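Local coordinates for hemolysin-related protein (Vibrio cholerae serotype O1, PDB 6MLT) that is a secreted biofilm matrix protein that binds metal ions and probably carbohydrate, consistent with a role in biofilm adhesion, at residues 102-105 against 111-114; 158-163 against 587-592; 227-232 against 456-461. All blocks are in the same frame, centred on the assembly; numbering follows the deposited sequence.

How the contacts relate
Each contact includes part of a separate sodium-binding loop. Contacts 1 and 2 are neighbours, their centres 10 Å apart, and they meet directly: Asp-104 N lies 2.8 Å from Gly-587 O, a probable hydrogen bond, while Leu-105 CD2 packs on Ile-160 CG2 at 3.7 Å and Ala-103 CB on Ile-589 CD1 at 3.7 Å. Segment 587-592 touches the hairpin of contact 1 through Ala-103 and Asp-104, and the metal loop of the next sheet through Ile-160. Contact 3 stands apart, its centre 33 Å from that of contact 1 and 29 Å from that of contact 2, with nearest atoms about 21 Å and about 15 Å away. In sequence it is nested within the loop that contact 2 closes.

Contact 1. Residues 102-105 against 111-114; sequences AADL and IEIV. With NA (sodium ion), chain D.
Glu-112 extends from its own strand to the turn beyond the partner strand, where its carboxylate meets both the metal and the backbone of Leu-105. The sodium ion is held by Glu-112 OE1 at 2.5 Å and OE2 at 2.3 Å, and a bend at chi2 (82°) swings the carboxylate round to it. OE1 also accepts the N-H of Leu-105, at 2.7 Å from Leu-105 N and nearly in line with the CD-OE1 bond of Glu-112. Asp-104 OD1 is a further ligand, its carboxylate plane turned 59° from that of Glu-112, while Asp-104 OD2 accepts from Gly-109 N. With Asp-106, Asp-108 and Leu-110 completing the site, this is the acidic metal loop of an FG-GAP-like repeat, joining the hairpin strands 101-103 and 112-115 of a four-stranded antiparallel sheet, as in a propeller blade. Ala-103 and Glu-112 form an antiparallel hydrogen-bonded pair between the two strands, with 3.0 Å from Ala-103 N to Glu-112 O and 2.8 Å from Glu-112 N to Ala-103 O. Next to it, Ala-102 CA makes a CA-H...O contact with Glu-112 O (3.2 Å), and Ala-102 CB rests on Ile-111 CG2 at 3.8 Å. On the side of Glu-112, Leu-105 CD1 touches Val-114 CG2 at 3.7 Å.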
ATOM      1  N   ALA A 102      15.709   7.737   2.507  1.00 16.58           N
ATOM      2  CA  ALA A 102      16.248   8.662   1.524  1.00 16.16           C
ATOM      3  C   ALA A 102      15.134   9.274   0.693  1.00 16.21           C
ATOM      4  O   ALA A 102      14.115   8.639   0.416  1.00 16.40           O
ATOM      5  CB  ALA A 102      17.259   7.970   0.602  1.00 17.52           C
ATOM      6  N   ALA A 103      15.356  10.517   0.282  1.00 16.38           N
ATOM      7  CA  ALA A 103      14.439  11.234  -0.590  1.00 17.12           C
ATOM      8  C   ALA A 103      15.073  12.570  -0.930  1.00 17.18           C
ATOM      9  O   ALA A 103      16.013  13.013  -0.264  1.00 19.05           O
ATOM     10  CB  ALA A 103      13.070  11.456   0.066  1.00 17.62           C
ATOM     11  N   ASP A 104      14.548  13.206  -1.974  1.00 20.51           N
ATOM     12  CA  ASP A 104      14.918  14.581  -2.303  1.00 23.89           C
ATOM     13  C   ASP A 104      14.112  15.490  -1.385  1.00 24.94           C
ATOM     14  O   ASP A 104      12.951  15.802  -1.659  1.00 25.88           O
ATOM     15  CB  ASP A 104      14.652  14.879  -3.773  1.00 28.37           C
ATOM     16  CG  ASP A 104      15.066  16.291  -4.178  1.00 31.16           C
ATOM     17  OD1 ASP A 104      15.532  17.073  -3.317  1.00 28.15           O
ATOM     18  OD2 ASP A 104      14.927  16.613  -5.376  1.00 31.61           O
ATOM     19  N   LEU A 105      14.728  15.904  -0.281  1.00 25.00           N
ATOM     20  CA  LEU A 105      13.995  16.585   0.778  1.00 25.09           C
ATOM     21  C   LEU A 105      13.843  18.079   0.518  1.00 24.43           C
ATOM     22  O   LEU A 105      12.857  18.678   0.960  1.00 25.50           O
ATOM     23  CB  LEU A 105      14.699  16.359   2.116  1.00 26.36           C
ATOM     24  CG  LEU A 105      14.758  14.906   2.601  1.00 24.79           C
ATOM     25  CD1 LEU A 105      15.618  14.793   3.854  1.00 27.04           C
ATOM     26  CD2 LEU A 105      13.371  14.378   2.862  1.00 25.15           C
ATOM     27  N   ILE A 111      19.198  13.354  -4.173  1.00 22.16           N
ATOM     28  CA  ILE A 111      18.741  12.551  -3.045  1.00 22.42           C
ATOM     29  C   ILE A 111      19.525  12.923  -1.795  1.00 21.77           C
ATOM     30  O   ILE A 111      20.756  13.041  -1.832  1.00 24.59           O
ATOM     31  CB  ILE A 111      18.907  11.052  -3.361  1.00 27.21           C
ATOM     32  CG1 ILE A 111      17.950  10.615  -4.476  1.00 27.23           C
ATOM     33  CG2 ILE A 111      18.719  10.195  -2.094  1.00 29.00           C
ATOM     34  CD1 ILE A 111      16.501  10.601  -4.077  1.00 28.03           C
ATOM     35  N   GLU A 112      18.813  13.070  -0.675  1.00 20.35           N
ATOM     36  CA  GLU A 112      19.398  13.148   0.658  1.00 19.50           C
ATOM     37  C   GLU A 112      19.161  11.838   1.404  1.00 19.99           C
ATOM     38  O   GLU A 112      18.165  11.150   1.174  1.00 20.76           O
ATOM     39  CB  GLU A 112      18.798  14.301   1.474  1.00 22.92           C
ATOM     40  CG  GLU A 112      19.353  15.680   1.133  1.00 26.45           C
ATOM     41  CD  GLU A 112      18.698  16.306  -0.083  1.00 30.84           C
ATOM     42  OE1 GLU A 112      17.462  16.175  -0.228  1.00 28.84           O
ATOM     43  OE2 GLU A 112      19.419  16.931  -0.896  1.00 33.88           O
ATOM     44  N   ILE A 113      20.067  11.512   2.324  1.00 18.41           N
ATOM     45  CA  ILE A 113      20.047  10.243   3.048  1.00 20.52           C
ATOM     46  C   ILE A 113      19.972  10.543   4.538  1.00 19.55           C
ATOM     47  O   ILE A 113      20.874  11.185   5.085  1.00 19.31           O
ATOM     48  CB  ILE A 113      21.287   9.396   2.725  1.00 21.08           C
ATOM     49  CG1 ILE A 113      21.367   9.156   1.216  1.00 25.11           C
ATOM     50  CG2 ILE A 113      21.256   8.080   3.493  1.00 20.41           C
ATOM     51  CD1 ILE A 113      22.700   8.630   0.759  1.00 28.39           C
ATOM     52  N   VAL A 114      18.921  10.054   5.197  1.00 17.48           N
ATOM     53  CA  VAL A 114      18.636  10.376   6.593  1.00 15.71           C
ATOM     54  C   VAL A 114      18.972   9.167   7.454  1.00 16.35           C
ATOM     55  O   VAL A 114      18.544   8.044   7.158  1.00 17.95           O
ATOM     56  CB  VAL A 114      17.164  10.781   6.793  1.00 17.93           C
ATOM     57  CG1 VAL A 114      16.949  11.339   8.198  1.00 18.99           C
ATOM     58  CG2 VAL A 114      16.733  11.786   5.747  1.00 18.99           C
TER
HETATM   59 NA    NA D1003      17.766  17.241  -2.479  1.00 21.13          NA

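Contact 2. Residues 158-163 against 587-592; sequences GNIEIL and GTIPTN. With NA (sodium ion), chain E.
Ile-160 and Ile-589 carry the apolar part of this contact, each presenting two branches to the other. The delta carbon of Ile-160 sits against the branch point of its partner: Ile-160 CD1 is 3.7 Å from Ile-589 CG2 and equally 3.7 Å from Ile-589 CB. In the reverse sense, Ile-589 CD1 reaches Ile-160 CG2 at 3.8 Å, so the two branched chains interlock at an angle and do not simply meet end on. In both residues the bond from CA to CB is directed toward the other segment. In Ile-160, CG1 is anti to the carbonyl carbon (chi1 -53°), and a bend at chi2 brings CD1 to Ile-589. The side chain of Leu-105 from contact 1 adjoins the pair, and Leu-151 of strand 150-152 touches Ile-589, extending this buried apolar patch.

Looser van der Waals contact lies at the outer end. Thr-591 CG2 is 3.9 Å from Gly-158 N, and Thr-591 OG1 is 4.1 Å from Gly-158 CA. The Gly-158 N-H is already bonded to Asp-153 OD2, and no hydrogen bond crosses between 158-163 and 587-592.

Of the two segments, 158-163 supplies the metal ligands. Asn-159 uses its backbone carbonyl, with O at 2.3 Å from the sodium ion, whereas Glu-161 chelates the ion through OE1 at 2.4 Å and OE2 at 2.4 Å. OE1 also accepts from Ile-154 N, a second hold on the carboxylate. Asp-153, Asn-155 and Asp-157 each add an OD1.

The segment 587-592, in the long irregular region after strand 553-559, therefore packs against the residue lying between two metal ligands. The same ligand spacing recurs in this protein at Leu-110 and Glu-112, consistent with the metal loop of an FG-GAP-like repeat in a beta-propeller.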
ATOM      1  N   GLY A 158       4.042  21.386   2.236  1.00 35.09           N
ATOM      2  CA  GLY A 158       5.118  21.377   1.271  1.00 37.27           C
ATOM      3  C   GLY A 158       6.480  21.003   1.824  1.00 35.72           C
ATOM      4  O   GLY A 158       7.382  20.685   1.040  1.00 37.25           O
ATOM      5  N   ASN A 159       6.659  21.038   3.143  1.00 33.81           N
ATOM      6  CA  ASN A 159       7.894  20.613   3.790  1.00 36.17           C
ATOM      7  C   ASN A 159       7.775  19.165   4.254  1.00 30.54           C
ATOM      8  O   ASN A 159       6.682  18.682   4.566  1.00 27.77           O
ATOM      9  CB  ASN A 159       8.214  21.515   4.977  1.00 47.39           C
ATOM     10  CG  ASN A 159       8.274  22.976   4.589  1.00 63.97           C
ATOM     11  OD1 ASN A 159       8.981  23.350   3.654  1.00 64.42           O
ATOM     12  ND2 ASN A 159       7.512  23.807   5.289  1.00 74.57           N
ATOM     13  N   ILE A 160       8.914  18.471   4.301  1.00 25.10           N
ATOM     14  CA  ILE A 160       8.945  17.037   4.580  1.00 23.58           C
ATOM     15  C   ILE A 160       9.252  16.820   6.052  1.00 23.00           C
ATOM     16  O   ILE A 160      10.195  17.411   6.597  1.00 21.93           O
ATOM     17  CB  ILE A 160       9.977  16.310   3.703  1.00 26.22           C
ATOM     18  CG1 ILE A 160       9.757  16.635   2.223  1.00 31.36           C
ATOM     19  CG2 ILE A 160       9.901  14.801   3.937  1.00 26.07           C
ATOM     20  CD1 ILE A 160       8.339  16.402   1.731  1.00 35.31           C
ATOM     21  N   GLU A 161       8.469  15.959   6.691  1.00 20.29           N
ATOM     22  CA  GLU A 161       8.683  15.575   8.074  1.00 19.99           C
ATOM     23  C   GLU A 161       9.412  14.238   8.153  1.00 19.31           C
ATOM     24  O   GLU A 161       9.324  13.395   7.252  1.00 19.23           O
ATOM     25  CB  GLU A 161       7.354  15.499   8.829  1.00 19.76           C
ATOM     26  CG  GLU A 161       6.776  16.872   9.182  1.00 23.31           C
ATOM     27  CD  GLU A 161       6.234  17.627   7.969  1.00 29.49           C
ATOM     28  OE1 GLU A 161       5.429  17.041   7.210  1.00 27.64           O
ATOM     29  OE2 GLU A 161       6.613  18.806   7.773  1.00 30.53           O
ATOM     30  N   ILE A 162      10.136  14.059   9.250  1.00 18.10           N
ATOM     31  CA  ILE A 162      10.972  12.893   9.499  1.00 19.48           C
ATOM     32  C   ILE A 162      10.421  12.208  10.744  1.00 15.51           C
ATOM     33  O   ILE A 162      10.411  12.802  11.830  1.00 17.29           O
ATOM     34  CB  ILE A 162      12.445  13.302   9.683  1.00 19.61           C
ATOM     35  CG1 ILE A 162      12.970  13.951   8.400  1.00 22.02           C
ATOM     36  CG2 ILE A 162      13.308  12.117  10.063  1.00 20.88           C
ATOM     37  CD1 ILE A 162      14.280  14.713   8.585  1.00 22.76           C
ATOM     38  N   LEU A 163       9.937  10.978  10.585  1.00 14.72           N
ATOM     39  CA  LEU A 163       9.362  10.208  11.683  1.00 17.14           C
ATOM     40  C   LEU A 163      10.437   9.257  12.201  1.00 19.12           C
ATOM     41  O   LEU A 163      10.750   8.254  11.551  1.00 22.41           O
ATOM     42  CB  LEU A 163       8.125   9.438  11.220  1.00 19.33           C
ATOM     43  CG  LEU A 163       7.177  10.116  10.232  1.00 24.19           C
ATOM     44  CD1 LEU A 163       6.024   9.169   9.894  1.00 29.87           C
ATOM     45  CD2 LEU A 163       6.651  11.411  10.773  1.00 22.24           C
ATOM     46  N   GLY A 587      12.420  10.593  -6.666  1.00 32.30           N
ATOM     47  CA  GLY A 587      12.845  10.785  -5.299  1.00 26.62           C
ATOM     48  C   GLY A 587      12.152  11.908  -4.558  1.00 25.26           C
ATOM     49  O   GLY A 587      12.373  12.056  -3.350  1.00 25.65           O
ATOM     50  N   THR A 588      11.324  12.705  -5.230  1.00 24.13           N
ATOM     51  CA  THR A 588      10.565  13.726  -4.530  1.00 26.08           C
ATOM     52  C   THR A 588       9.407  13.083  -3.773  1.00 26.08           C
ATOM     53  O   THR A 588       8.960  11.976  -4.086  1.00 24.21           O
ATOM     54  CB  THR A 588      10.050  14.796  -5.500  1.00 31.28           C
ATOM     55  OG1 THR A 588       9.220  14.193  -6.498  1.00 32.94           O
ATOM     56  CG2 THR A 588      11.215  15.513  -6.176  1.00 33.61           C
ATOM     57  N   ILE A 589       8.939  13.777  -2.750  1.00 28.46           N
ATOM     58  CA  ILE A 589       7.882  13.281  -1.871  1.00 29.68           C
ATOM     59  C   ILE A 589       6.617  14.085  -2.151  1.00 30.46           C
ATOM     60  O   ILE A 589       6.667  15.319  -2.125  1.00 27.80           O
ATOM     61  CB  ILE A 589       8.283  13.378  -0.388  1.00 30.25           C
ATOM     62  CG1 ILE A 589       9.389  12.341  -0.111  1.00 35.46           C
ATOM     63  CG2 ILE A 589       7.057  13.178   0.527  1.00 28.11           C
ATOM     64  CD1 ILE A 589       9.682  12.085   1.341  1.00 40.65           C
ATOM     65  N   PRO A 590       5.476  13.445  -2.414  1.00 31.08           N
ATOM     66  CA  PRO A 590       4.263  14.216  -2.715  1.00 36.40           C
ATOM     67  C   PRO A 590       3.761  14.983  -1.501  1.00 42.28           C
ATOM     68  O   PRO A 590       3.909  14.554  -0.355  1.00 40.38           O
ATOM     69  CB  PRO A 590       3.251  13.147  -3.146  1.00 38.07           C
ATOM     70  CG  PRO A 590       4.031  11.895  -3.348  1.00 37.17           C
ATOM     71  CD  PRO A 590       5.225  11.994  -2.464  1.00 31.12           C
ATOM     72  N   THR A 591       3.137  16.131  -1.773  1.00 50.09           N
ATOM     73  CA  THR A 591       2.589  16.961  -0.703  1.00 57.09           C
ATOM     74  C   THR A 591       1.282  16.390  -0.164  1.00 58.36           C
ATOM     75  O   THR A 591       1.059  16.392   1.052  1.00 63.23           O
ATOM     76  CB  THR A 591       2.374  18.391  -1.205  1.00 61.26           C
ATOM     77  OG1 THR A 591       3.629  18.948  -1.616  1.00 63.83           O
ATOM     78  CG2 THR A 591       1.768  19.272  -0.116  1.00 60.72           C
ATOM     79  N   ASN A 592       0.394  15.915  -1.057  1.00 57.03           N
ATOM     80  CA  ASN A 592      -0.883  15.300  -0.666  1.00 65.31           C
ATOM     81  C   ASN A 592      -1.086  14.058  -1.540  1.00 73.58           C
ATOM     82  O   ASN A 592      -1.827  14.072  -2.526  1.00 70.04           O
ATOM     83  CB  ASN A 592      -2.052  16.278  -0.804  1.00 66.23           C
ATOM     84  CG  ASN A 592      -1.939  17.462   0.134  1.00 64.00           C
ATOM     85  OD1 ASN A 592      -2.191  17.347   1.336  1.00 67.23           O
ATOM     86  ND2 ASN A 592      -1.574  18.613  -0.411  1.00 58.48           N
TER
HETATM   87 NA    NA E1004       4.969  19.048   6.010  1.00 27.05          NA

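Contact 3. Residues 227-232 against 456-461. With NA (sodium ion), chain G.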
ATOM      1  N   ALA A 227      -3.595  -0.656   5.111  1.00 18.25           N
ATOM      2  CA  ALA A 227      -4.207  -1.284   3.952  1.00 18.26           C
ATOM      3  C   ALA A 227      -5.713  -1.275   4.149  1.00 20.99           C
ATOM      4  O   ALA A 227      -6.216  -1.033   5.248  1.00 21.80           O
ATOM      5  CB  ALA A 227      -3.707  -2.713   3.748  1.00 21.09           C
ATOM      6  N   ASN A 228      -6.427  -1.556   3.067  1.00 21.68           N
ATOM      7  CA  ASN A 228      -7.868  -1.740   3.117  1.00 22.76           C
ATOM      8  C   ASN A 228      -8.156  -3.234   3.155  1.00 23.87           C
ATOM      9  O   ASN A 228      -7.848  -3.958   2.199  1.00 23.84           O
ATOM     10  CB  ASN A 228      -8.553  -1.086   1.922  1.00 28.85           C
ATOM     11  CG  ASN A 228     -10.059  -0.994   2.102  1.00 38.12           C
ATOM     12  OD1 ASN A 228     -10.581  -1.252   3.189  1.00 37.66           O
ATOM     13  ND2 ASN A 228     -10.762  -0.618   1.041  1.00 39.91           N
ATOM     14  N   LEU A 229      -8.733  -3.693   4.264  1.00 22.34           N
ATOM     15  CA  LEU A 229      -8.965  -5.113   4.489  1.00 27.49           C
ATOM     16  C   LEU A 229     -10.437  -5.433   4.726  1.00 29.63           C
ATOM     17  O   LEU A 229     -10.750  -6.503   5.252  1.00 27.53           O
ATOM     18  CB  LEU A 229      -8.120  -5.598   5.669  1.00 26.01           C
ATOM     19  CG  LEU A 229      -6.612  -5.459   5.476  1.00 27.08           C
ATOM     20  CD1 LEU A 229      -5.890  -5.686   6.793  1.00 29.50           C
ATOM     21  CD2 LEU A 229      -6.108  -6.433   4.422  1.00 29.26           C
ATOM     22  N   ASP A 230     -11.345  -4.541   4.347  1.00 34.18           N
ATOM     23  CA  ASP A 230     -12.777  -4.798   4.498  1.00 42.12           C
ATOM     24  C   ASP A 230     -13.511  -4.056   3.382  1.00 43.76           C
ATOM     25  O   ASP A 230     -12.927  -3.748   2.340  1.00 38.21           O
ATOM     26  CB  ASP A 230     -13.249  -4.409   5.910  1.00 51.94           C
ATOM     27  CG  ASP A 230     -13.048  -2.940   6.214  1.00 62.13           C
ATOM     28  OD1 ASP A 230     -12.851  -2.150   5.267  1.00 64.01           O
ATOM     29  OD2 ASP A 230     -13.080  -2.578   7.409  1.00 67.17           O
ATOM     30  N   GLY A 231     -14.790  -3.758   3.600  1.00 53.99           N
ATOM     31  CA  GLY A 231     -15.650  -3.235   2.560  1.00 63.29           C
ATOM     32  C   GLY A 231     -15.878  -1.738   2.549  1.00 66.13           C
ATOM     33  O   GLY A 231     -16.712  -1.268   1.766  1.00 76.08           O
ATOM     34  N   ASP A 232     -15.179  -0.970   3.381  1.00 53.66           N
ATOM     35  CA  ASP A 232     -15.318   0.479   3.397  1.00 49.46           C
ATOM     36  C   ASP A 232     -14.039   1.133   2.893  1.00 41.53           C
ATOM     37  O   ASP A 232     -13.004   0.484   2.707  1.00 42.95           O
ATOM     38  CB  ASP A 232     -15.659   0.986   4.806  1.00 58.56           C
ATOM     39  CG  ASP A 232     -14.589   0.644   5.834  1.00 68.73           C
ATOM     40  OD1 ASP A 232     -13.397   0.923   5.583  1.00 71.95           O
ATOM     41  OD2 ASP A 232     -14.945   0.108   6.906  1.00 72.56           O
ATOM     42  N   TYR A 456      -2.128 -14.844   6.291  1.00 16.18           N
ATOM     43  CA  TYR A 456      -3.493 -14.677   6.773  1.00 19.12           C
ATOM     44  C   TYR A 456      -4.339 -13.956   5.729  1.00 19.25           C
ATOM     45  O   TYR A 456      -3.845 -13.090   5.003  1.00 18.41           O
ATOM     46  CB  TYR A 456      -3.509 -13.878   8.082  1.00 18.16           C
ATOM     47  CG  TYR A 456      -3.062 -14.690   9.274  1.00 19.98           C
ATOM     48  CD1 TYR A 456      -1.714 -14.869   9.551  1.00 20.56           C
ATOM     49  CD2 TYR A 456      -3.986 -15.304  10.107  1.00 20.98           C
ATOM     50  CE1 TYR A 456      -1.304 -15.621  10.632  1.00 21.73           C
ATOM     51  CE2 TYR A 456      -3.581 -16.060  11.193  1.00 20.13           C
ATOM     52  CZ  TYR A 456      -2.243 -16.218  11.445  1.00 20.89           C
ATOM     53  OH  TYR A 456      -1.823 -16.968  12.521  1.00 20.96           O
ATOM     54  N   ASP A 457      -5.629 -14.297   5.668  1.00 17.54           N
ATOM     55  CA  ASP A 457      -6.538 -13.518   4.838  1.00 19.10           C
ATOM     56  C   ASP A 457      -7.036 -12.296   5.619  1.00 21.45           C
ATOM     57  O   ASP A 457      -6.686 -12.077   6.785  1.00 20.70           O
ATOM     58  CB  ASP A 457      -7.682 -14.393   4.309  1.00 23.35           C
ATOM     59  CG  ASP A 457      -8.670 -14.823   5.383  1.00 28.48           C
ATOM     60  OD1 ASP A 457      -8.676 -14.272   6.503  1.00 29.79           O
ATOM     61  OD2 ASP A 457      -9.462 -15.741   5.083  1.00 30.93           O
ATOM     62  N   ALA A 458      -7.852 -11.470   4.961  1.00 22.52           N
ATOM     63  CA  ALA A 458      -8.275 -10.208   5.564  1.00 22.09           C
ATOM     64  C   ALA A 458      -9.101 -10.405   6.831  1.00 25.14           C
ATOM     65  O   ALA A 458      -9.176  -9.484   7.656  1.00 24.25           O
ATOM     66  CB  ALA A 458      -9.072  -9.386   4.550  1.00 24.02           C
ATOM     67  N   GLN A 459      -9.710 -11.574   7.008  1.00 23.68           N
ATOM     68  CA  GLN A 459     -10.566 -11.857   8.153  1.00 26.84           C
ATOM     69  C   GLN A 459      -9.823 -12.518   9.304  1.00 26.41           C
ATOM     70  O   GLN A 459     -10.435 -12.784  10.340  1.00 26.68           O
ATOM     71  CB  GLN A 459     -11.735 -12.758   7.733  1.00 30.37           C
ATOM     72  CG  GLN A 459     -12.801 -12.059   6.907  1.00 38.89           C
ATOM     73  CD  GLN A 459     -12.320 -11.681   5.522  1.00 50.83           C
ATOM     74  OE1 GLN A 459     -11.750 -12.503   4.800  1.00 50.83           O
ATOM     75  NE2 GLN A 459     -12.544 -10.429   5.143  1.00 60.86           N
ATOM     76  N   GLY A 460      -8.535 -12.801   9.152  1.00 26.28           N
ATOM     77  CA  GLY A 460      -7.778 -13.421  10.216  1.00 23.10           C
ATOM     78  C   GLY A 460      -7.715 -14.930  10.162  1.00 22.88           C
ATOM     79  O   GLY A 460      -7.268 -15.547  11.136  1.00 24.48           O
ATOM     80  N   ASN A 461      -8.150 -15.544   9.070  1.00 23.03           N
ATOM     81  CA  ASN A 461      -7.971 -16.978   8.880  1.00 22.78           C
ATOM     82  C   ASN A 461      -6.578 -17.237   8.333  1.00 21.83           C
ATOM     83  O   ASN A 461      -6.158 -16.595   7.367  1.00 23.46           O
ATOM     84  CB  ASN A 461      -9.009 -17.547   7.914  1.00 23.72           C
ATOM     85  CG  ASN A 461     -10.416 -17.184   8.293  1.00 27.69           C
ATOM     86  OD1 ASN A 461     -11.126 -16.523   7.530  1.00 31.63           O
ATOM     87  ND2 ASN A 461     -10.831 -17.605   9.476  1.00 24.23           N
TER
HETATM   88 NA    NA G1006     -11.499  -0.341   5.199  1.00 31.34          NA
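A small, buried van der Waals contact, with 107 Å² of surface lost over both sides, joins Leu-229 in a metal-binding loop to Ala-458 in the turn between strands 452-457 and 462-467. The Ala-458 methyl does most of the touching: Ala-458 CB lies 3.4 Å from Leu-229 O and 4.1 Å from Leu-229 CB. In Leu-229, CG anti to the carbonyl carbon (chi1 -61°) leaves CD2 near the same methyl.

In the loop, the sodium ion is bound by OD1 of Asn-228, Asp-230 and Asp-232, with Lys-234 O and Glu-236 completing the site. Asp-230 OD1 also closes an Asx turn, accepting from Asp-232 N at 3.2 Å in a nearly straight bond (170°), though the N-H comes from above the carboxylate plane. In the type I turn 457-460, Asp-457 OD1 takes two N-H groups from opposite faces of its carboxylate, Gln-459 N at 2.9 Å and Asn-461 N at 2.9 Å; the first makes another Asx turn.

Strand 262-266 lies beside both partners, Lys-263 touching Leu-229 while Lys-263 NZ and Trp-264 NE1 bond to Ala-458 O; strand 443-448, which pairs with 452-457 in the following sheet, packs Met-443 and Ile-445 on Leu-229.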